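Beta-hexosaminidase Amuc_2018 (PDB 6JEB) hydrolyses terminal non-reducing N-acetylhexosamine residues of beta-N-acetylhexosaminides, releasing N-acetylglucosamine from N-glycans and chitobiose, as a family 20 glycoside hydrolase. Local coordinates at residues A2-P10 with N436-F447. Residues are numbered along the deposited sequence; the frame is centred on the assembly and turned at random. Where two conformers were deposited one is given.
Sequences AQYSIIPEP and NFRRKLADHRQF
Three polar side chains of helix 434-452, Arg439, His444 and Lys440, donate in turn to the carbonyls of Tyr4, Ser5 and Ile6 in a buried contact that joins the N-terminal loop, which leads into strand 12-16 at the start of the family 20 domain 2, to the last helix of the chain. Arg439 NH2 meets Tyr4 O at 3.0 Å, nearly in line with the C=O and in the guanidinium plane. Asn436 OD1 fixes that plane, accepting from both NE and NH2, while Gln3 NE2 lies over one face. An alanine in place of Arg439 would probably leave Tyr4 O without its donor and Gln3 without the flat surface beneath its amide. Long enough to pass Ser5, Lys440 bends at chi3 (-67°), and NZ reaches both Ile6 O (2.8 Å) and Glu9 OE1 (2.7 Å), the latter a salt bridge; Glu423 of helix 417-426 is a second carboxylate partner. His444 suits two roles: NE2 donates to Ser5 O (2.8 Å) at the ring edge, and one face receives Ile7 CD1 in a CH-pi contact, 3.7 Å from the centroid. Ser5 OG donates to Asp443 OD2 (2.6 Å). An irregular segment thus has three successive carbonyls satisfied by helix side chains, with the lysine's charge probably balanced by two glutamates.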
loop_
_atom_site.group_PDB
_atom_site.type_symbol
_atom_site.label_atom_id
_atom_site.label_comp_id
_atom_site.label_asym_id
_atom_site.label_seq_id
_atom_site.Cartn_x
_atom_site.Cartn_y
_atom_site.Cartn_z
ATOM N N ALA A 2 12.416 5.535 32.703
ATOM C CA ALA A 2 12.914 5.920 31.387
ATOM C C ALA A 2 12.737 4.787 30.380
ATOM O O ALA A 2 13.070 3.633 30.661
ATOM C CB ALA A 2 14.387 6.309 31.481
ATOM N N GLN A 3 12.233 5.130 29.194
ATOM C CA GLN A 3 11.900 4.160 28.164
ATOM C C GLN A 3 12.389 4.678 26.820
ATOM O O GLN A 3 12.754 5.847 26.674
ATOM C CB GLN A 3 10.381 3.967 28.059
ATOM C CG GLN A 3 9.714 3.426 29.305
ATOM C CD GLN A 3 8.208 3.325 29.141
ATOM O OE1 GLN A 3 7.682 2.278 28.764
ATOM N NE2 GLN A 3 7.508 4.419 29.416
ATOM N N TYR A 4 12.382 3.793 25.826
ATOM C CA TYR A 4 12.576 4.184 24.438
ATOM C C TYR A 4 11.235 4.552 23.813
ATOM O O TYR A 4 10.165 4.169 24.298
ATOM C CB TYR A 4 13.176 3.032 23.633
ATOM C CG TYR A 4 14.528 2.549 24.110
ATOM C CD1 TYR A 4 15.481 3.441 24.599
ATOM C CD2 TYR A 4 14.858 1.199 24.057
ATOM C CE1 TYR A 4 16.720 2.998 25.019
ATOM C CE2 TYR A 4 16.094 0.748 24.479
ATOM C CZ TYR A 4 17.021 1.650 24.960
ATOM O OH TYR A 4 18.251 1.195 25.386
ATOM N N SER A 5 11.306 5.298 22.714
ATOM C CA SER A 5 10.116 5.643 21.951
ATOM C C SER A 5 10.247 5.162 20.516
ATOM O O SER A 5 10.237 5.964 19.577
ATOM C CB SER A 5 9.865 7.149 21.997
ATOM O OG SER A 5 9.501 7.525 23.310
ATOM N N ILE A 6 10.363 3.852 20.339
ATOM C CA ILE A 6 10.539 3.241 19.030
ATOM C C ILE A 6 9.175 2.802 18.521
ATOM O O ILE A 6 8.451 2.069 19.211
ATOM C CB ILE A 6 11.489 2.034 19.115
ATOM C CG1 ILE A 6 12.867 2.451 19.648
ATOM C CG2 ILE A 6 11.586 1.335 17.756
ATOM C CD1 ILE A 6 13.621 1.298 20.288
ATOM N N ILE A 7 8.824 3.244 17.318
ATOM C CA ILE A 7 7.642 2.772 16.608
ATOM C C ILE A 7 8.125 2.139 15.311
ATOM O O ILE A 7 8.803 2.799 14.518
ATOM C CB ILE A 7 6.632 3.893 16.303
ATOM C CG1 ILE A 7 6.167 4.564 17.598
ATOM C CG2 ILE A 7 5.434 3.326 15.522
ATOM C CD1 ILE A 7 5.402 5.874 17.373
ATOM N N PRO A 8 7.787 0.876 15.028
ATOM C CA PRO A 8 6.944 -0.006 15.853
ATOM C C PRO A 8 7.625 -0.516 17.120
ATOM O O PRO A 8 8.853 -0.629 17.181
ATOM C CB PRO A 8 6.628 -1.178 14.917
ATOM C CG PRO A 8 7.604 -1.087 13.805
ATOM C CD PRO A 8 8.142 0.286 13.726
ATOM N N GLU A 9 6.815 -0.816 18.125
ATOM C CA GLU A 9 7.344 -1.343 19.378
ATOM C C GLU A 9 8.146 -2.613 19.108
ATOM O O GLU A 9 7.636 -3.533 18.453
ATOM C CB GLU A 9 6.200 -1.665 20.338
ATOM C CG GLU A 9 6.662 -2.099 21.733
ATOM C CD GLU A 9 7.398 -0.995 22.485
ATOM O OE1 GLU A 9 7.246 0.195 22.128
ATOM O OE2 GLU A 9 8.138 -1.319 23.440
ATOM N N PRO A 10 9.385 -2.707 19.592
ATOM C CA PRO A 10 10.162 -3.932 19.388
ATOM C C PRO A 10 9.543 -5.125 20.103
ATOM O O PRO A 10 8.847 -4.997 21.120
ATOM C CB PRO A 10 11.530 -3.587 19.990
ATOM C CG PRO A 10 11.617 -2.087 19.877
ATOM C CD PRO A 10 10.207 -1.615 20.144
ATOM N N ASN A 436 0.904 3.006 25.517
ATOM C CA ASN A 436 2.315 3.093 25.159
ATOM C C ASN A 436 2.496 3.726 23.786
ATOM O O ASN A 436 3.389 4.560 23.593
ATOM C CB ASN A 436 2.974 1.715 25.204
ATOM C CG ASN A 436 4.482 1.798 25.111
ATOM O OD1 ASN A 436 5.121 2.471 25.925
ATOM N ND2 ASN A 436 5.064 1.119 24.123
ATOM N N PHE A 437 1.665 3.336 22.820
ATOM C CA PHE A 437 1.779 3.906 21.483
ATOM C C PHE A 437 1.570 5.414 21.516
ATOM O O PHE A 437 2.336 6.173 20.909
ATOM C CB PHE A 437 0.775 3.245 20.537
ATOM C CG PHE A 437 0.736 3.872 19.171
ATOM C CD1 PHE A 437 1.688 3.538 18.211
ATOM C CD2 PHE A 437 -0.235 4.812 18.855
ATOM C CE1 PHE A 437 1.659 4.122 16.946
ATOM C CE2 PHE A 437 -0.273 5.401 17.604
ATOM C CZ PHE A 437 0.678 5.061 16.644
ATOM N N ARG A 438 0.526 5.862 22.221
ATOM C CA ARG A 438 0.228 7.289 22.308
ATOM C C ARG A 438 1.385 8.058 22.939
ATOM O O ARG A 438 1.726 9.161 22.492
ATOM C CB ARG A 438 -1.063 7.495 23.104
ATOM C CG ARG A 438 -1.579 8.917 23.127
ATOM C CD ARG A 438 -2.703 9.053 24.135
ATOM N NE ARG A 438 -2.197 9.040 25.504
ATOM C CZ ARG A 438 -2.819 8.465 26.528
ATOM N NH1 ARG A 438 -3.971 7.835 26.341
ATOM N NH2 ARG A 438 -2.281 8.502 27.741
ATOM N N ARG A 439 2.008 7.485 23.974
ATOM C CA ARG A 439 3.173 8.114 24.588
ATOM C C ARG A 439 4.286 8.307 23.565
ATOM O O ARG A 439 4.839 9.406 23.427
ATOM C CB ARG A 439 3.675 7.246 25.744
ATOM C CG ARG A 439 5.025 7.696 26.306
ATOM C CD ARG A 439 5.614 6.687 27.294
ATOM N NE ARG A 439 6.004 5.423 26.668
ATOM C CZ ARG A 439 7.155 5.225 26.031
ATOM N NH1 ARG A 439 8.030 6.215 25.906
ATOM N NH2 ARG A 439 7.426 4.037 25.504
ATOM N N LYS A 440 4.620 7.247 22.831
ATOM C CA LYS A 440 5.713 7.326 21.865
ATOM C C LYS A 440 5.389 8.290 20.733
ATOM O O LYS A 440 6.264 9.029 20.270
ATOM C CB LYS A 440 5.997 5.940 21.292
ATOM C CG LYS A 440 6.360 4.911 22.343
ATOM C CD LYS A 440 6.745 3.588 21.702
ATOM C CE LYS A 440 5.546 2.937 21.011
ATOM N NZ LYS A 440 5.928 1.688 20.272
ATOM N N LEU A 441 4.145 8.274 20.251
ATOM C CA LEU A 441 3.793 9.136 19.130
ATOM C C LEU A 441 3.944 10.610 19.489
ATOM O O LEU A 441 4.324 11.426 18.640
ATOM C CB LEU A 441 2.376 8.837 18.668
ATOM C CG LEU A 441 2.028 9.634 17.416
ATOM C CD1 LEU A 441 2.726 9.066 16.183
ATOM C CD2 LEU A 441 0.548 9.692 17.246
ATOM N N ALA A 442 3.655 10.971 20.739
ATOM C CA ALA A 442 3.895 12.339 21.176
ATOM C C ALA A 442 5.364 12.716 21.017
ATOM O O ALA A 442 5.684 13.816 20.549
ATOM C CB ALA A 442 3.434 12.509 22.623
ATOM N N ASP A 443 6.277 11.809 21.387
ATOM C CA ASP A 443 7.700 12.069 21.185
ATOM C C ASP A 443 8.048 12.146 19.704
ATOM O O ASP A 443 8.950 12.898 19.315
ATOM C CB ASP A 443 8.544 10.975 21.840
ATOM C CG ASP A 443 8.425 10.956 23.357
ATOM O OD1 ASP A 443 8.042 11.991 23.958
ATOM O OD2 ASP A 443 8.732 9.899 23.951
ATOM N N HIS A 444 7.352 11.374 18.866
ATOM C CA HIS A 444 7.652 11.357 17.439
ATOM C C HIS A 444 7.324 12.668 16.737
ATOM O O HIS A 444 7.847 12.914 15.644
ATOM C CB HIS A 444 6.955 10.177 16.770
ATOM C CG HIS A 444 7.744 8.913 16.851
ATOM N ND1 HIS A 444 8.163 8.221 15.736
ATOM C CD2 HIS A 444 8.244 8.248 17.921
ATOM C CE1 HIS A 444 8.864 7.166 16.116
ATOM N NE2 HIS A 444 8.935 7.163 17.438
ATOM N N ARG A 445 6.478 13.517 17.316
ATOM C CA ARG A 445 6.260 14.812 16.683
ATOM C C ARG A 445 7.582 15.546 16.495
ATOM O O ARG A 445 7.880 16.043 15.402
ATOM C CB ARG A 445 5.283 15.667 17.480
ATOM C CG ARG A 445 4.955 16.939 16.726
ATOM C CD ARG A 445 4.132 17.923 17.517
ATOM N NE ARG A 445 3.933 19.142 16.743
ATOM C CZ ARG A 445 3.758 20.342 17.284
ATOM N NH1 ARG A 445 3.761 20.479 18.604
ATOM N NH2 ARG A 445 3.588 21.404 16.507
ATOM N N GLN A 446 8.409 15.594 17.547
ATOM C CA GLN A 446 9.701 16.264 17.438
ATOM C C GLN A 446 10.656 15.500 16.530
ATOM O O GLN A 446 11.425 16.111 15.776
ATOM C CB GLN A 446 10.323 16.459 18.823
ATOM C CG GLN A 446 9.639 17.514 19.676
ATOM C CD GLN A 446 9.515 18.854 18.977
ATOM O OE1 GLN A 446 10.460 19.333 18.350
ATOM N NE2 GLN A 446 8.342 19.468 19.082
ATOM N N PHE A 447 10.633 14.160 16.591
ATOM C CA PHE A 447 11.526 13.379 15.733
ATOM C C PHE A 447 11.269 13.698 14.267
ATOM O O PHE A 447 12.206 13.933 13.491
ATOM C CB PHE A 447 11.327 11.870 15.930
ATOM C CG PHE A 447 11.570 11.359 17.331
ATOM C CD1 PHE A 447 12.093 12.156 18.335
ATOM C CD2 PHE A 447 11.274 10.034 17.622
ATOM C CE1 PHE A 447 12.292 11.642 19.613
ATOM C CE2 PHE A 447 11.475 9.510 18.891
ATOM C CZ PHE A 447 11.986 10.318 19.890
HETATM O O HOH W 1 4.194 3.696 28.637
HETATM O O HOH W 2 8.252 1.096 24.933
#